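Side-chain contact in fucolectin-related protein (Streptococcus pneumoniae, PDB 2WMF), which is a family 98 glycoside hydrolase that probably cleaves the carbohydrate chains of host blood group antigens: residues Pro194-Ala199 with Leu207-Lys212. Sequence-based numbering, arbitrary orientation.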
loop_
_atom_site.group_PDB
_atom_site.type_symbol
_atom_site.label_atom_id
_atom_site.label_comp_id
_atom_site.label_asym_id
_atom_site.label_seq_id
_atom_site.Cartn_x
_atom_site.Cartn_y
_atom_site.Cartn_z
ATOM N N PRO A 194 9.077 26.036 -5.411
ATOM C CA PRO A 194 9.744 26.098 -6.700
ATOM C C PRO A 194 10.980 25.218 -6.805
ATOM O O PRO A 194 11.229 24.662 -7.860
ATOM C CB PRO A 194 10.138 27.565 -6.831
ATOM C CG PRO A 194 9.997 28.145 -5.551
ATOM C CD PRO A 194 9.023 27.335 -4.760
ATOM N N THR A 195 11.694 25.050 -5.704
ATOM C CA THR A 195 12.903 24.216 -5.696
ATOM C C THR A 195 12.558 22.747 -5.948
ATOM O O THR A 195 13.180 22.068 -6.761
ATOM C CB THR A 195 13.715 24.400 -4.402
ATOM O OG1 THR A 195 13.937 25.809 -4.153
ATOM C CG2 THR A 195 15.121 23.654 -4.456
ATOM N N PHE A 196 11.568 22.240 -5.226
ATOM C CA PHE A 196 11.177 20.846 -5.364
ATOM C C PHE A 196 10.480 20.564 -6.698
ATOM O O PHE A 196 10.701 19.505 -7.303
ATOM C CB PHE A 196 10.350 20.344 -4.175
ATOM C CG PHE A 196 10.297 18.859 -4.128
ATOM C CD1 PHE A 196 11.419 18.139 -3.733
ATOM C CD2 PHE A 196 9.176 18.145 -4.547
ATOM C CE1 PHE A 196 11.428 16.765 -3.735
ATOM C CE2 PHE A 196 9.196 16.760 -4.572
ATOM C CZ PHE A 196 10.297 16.069 -4.138
ATOM N N PHE A 197 9.641 21.490 -7.162
ATOM C CA PHE A 197 8.998 21.346 -8.476
ATOM C C PHE A 197 10.044 21.245 -9.600
ATOM O O PHE A 197 9.977 20.337 -10.465
ATOM C CB PHE A 197 7.977 22.453 -8.699
ATOM C CG PHE A 197 7.270 22.387 -10.023
ATOM C CD1 PHE A 197 6.454 21.307 -10.352
ATOM C CD2 PHE A 197 7.355 23.440 -10.928
ATOM C CE1 PHE A 197 5.793 21.266 -11.559
ATOM C CE2 PHE A 197 6.677 23.402 -12.130
ATOM C CZ PHE A 197 5.892 22.323 -12.442
ATOM N N GLU A 198 11.027 22.142 -9.579
ATOM C CA GLU A 198 12.126 22.107 -10.534
ATOM C C GLU A 198 12.915 20.786 -10.434
ATOM O O GLU A 198 13.235 20.145 -11.465
ATOM C CB GLU A 198 13.054 23.308 -10.352
ATOM C CG GLU A 198 14.367 23.206 -11.068
ATOM C CD GLU A 198 14.289 23.452 -12.550
ATOM O OE1 GLU A 198 15.349 23.282 -13.221
ATOM O OE2 GLU A 198 13.221 23.849 -13.062
ATOM N N ALA A 199 13.277 20.390 -9.214
ATOM C CA ALA A 199 14.009 19.106 -9.027
ATOM C C ALA A 199 13.212 17.898 -9.522
ATOM O O ALA A 199 13.784 16.940 -10.058
ATOM C CB ALA A 199 14.446 18.925 -7.572
ATOM N N LEU A 207 12.898 9.717 -8.359
ATOM C CA LEU A 207 11.966 10.144 -7.306
ATOM C C LEU A 207 10.792 9.161 -7.201
ATOM O O LEU A 207 10.203 8.801 -8.200
ATOM C CB LEU A 207 11.401 11.528 -7.606
ATOM C CG LEU A 207 10.465 12.204 -6.590
ATOM C CD1 LEU A 207 11.135 12.276 -5.173
ATOM C CD2 LEU A 207 9.981 13.576 -7.091
ATOM N N VAL A 208 10.452 8.791 -5.976
ATOM C CA VAL A 208 9.224 8.058 -5.668
ATOM C C VAL A 208 8.435 8.889 -4.655
ATOM O O VAL A 208 8.979 9.216 -3.583
ATOM C CB VAL A 208 9.503 6.697 -5.028
ATOM C CG1 VAL A 208 8.175 5.975 -4.777
ATOM C CG2 VAL A 208 10.498 5.873 -5.914
ATOM N N LEU A 209 7.196 9.258 -4.999
ATOM C CA LEU A 209 6.308 9.968 -4.071
ATOM C C LEU A 209 5.279 8.923 -3.594
ATOM O O LEU A 209 4.791 8.093 -4.374
ATOM C CB LEU A 209 5.671 11.186 -4.739
ATOM C CG LEU A 209 6.671 12.290 -5.168
ATOM C CD1 LEU A 209 5.981 13.471 -5.918
ATOM C CD2 LEU A 209 7.545 12.706 -3.964
ATOM N N ALA A 210 4.976 8.935 -2.308
ATOM C CA ALA A 210 4.183 7.856 -1.711
ATOM C C ALA A 210 3.315 8.315 -0.557
ATOM O O ALA A 210 3.644 9.246 0.162
ATOM C CB ALA A 210 5.122 6.674 -1.273
ATOM N N THR A 211 2.210 7.612 -0.381
ATOM C CA THR A 211 1.275 7.973 0.645
ATOM C C THR A 211 1.741 7.457 2.024
ATOM O O THR A 211 2.664 6.658 2.153
ATOM C CB THR A 211 -0.143 7.384 0.323
ATOM O OG1 THR A 211 -0.104 5.955 0.504
ATOM C CG2 THR A 211 -0.598 7.716 -1.129
ATOM N N LYS A 212 1.056 7.903 3.054
ATOM C CA LYS A 212 1.246 7.380 4.421
ATOM C C LYS A 212 0.001 7.689 5.257
ATOM O O LYS A 212 -0.090 8.741 5.919
ATOM C CB LYS A 212 2.476 7.978 5.085
ATOM C CG LYS A 212 2.782 7.372 6.487
ATOM C CD LYS A 212 4.069 7.880 7.138
ATOM C CE LYS A 212 4.434 6.976 8.336
ATOM N NZ LYS A 212 3.604 7.319 9.527
#
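Two extended first torsions aim F196 and L207 at each other. F196 has CG anti to the backbone N (chi1 -163°), which sends the ring out from the helix to the strand. From the opposite direction, L207 has CG anti to its own N (chi1 -176°), which turns the branch toward the helix; a chi2 of 55° then sets CD1 and CD2 against the far end of the ring. The closest approach is 3.9 Å, from F196 CZ to L207 CD2. The second methyl meets the same ring tip, with L207 CD1 4.0 Å from F196 CZ. CD2 approaches obliquely, beyond CZ and off the ring plane, displaced to the CE2 side, where L207 CD2 is 4.1 Å from F196 CE2. L209, two residues further along the strand and on the same side of it, adds a looser touch: its CD2 lies at the ring edge, near the ring plane, 4.3 Å from F196 CZ. One para carbon therefore meets methyls of both leucines, and the contact is purely apolar, small and buried.

The geometry fits the wall of a closed eight-stranded parallel barrel, the TIM-barrel arrangement. L207 and L209 point outward from strand 207-212 toward the surrounding helices, and F196 of helix 194-203 reaches across to them. That helix leads through the short connection 204-206 into strand 207-212, the sixth of the barrel. F196 is enclosed further by A160 and S163 of helix 159-172 and by I190 and M191 of helix 184-192, while its ring packs edge-to-face with W179. On the neighbouring strand 176-180, F177 touches L207 and W179 touches L209. M191 also reaches L209, and helices 184-192 and 194-203 thus both pack against strand 207-212.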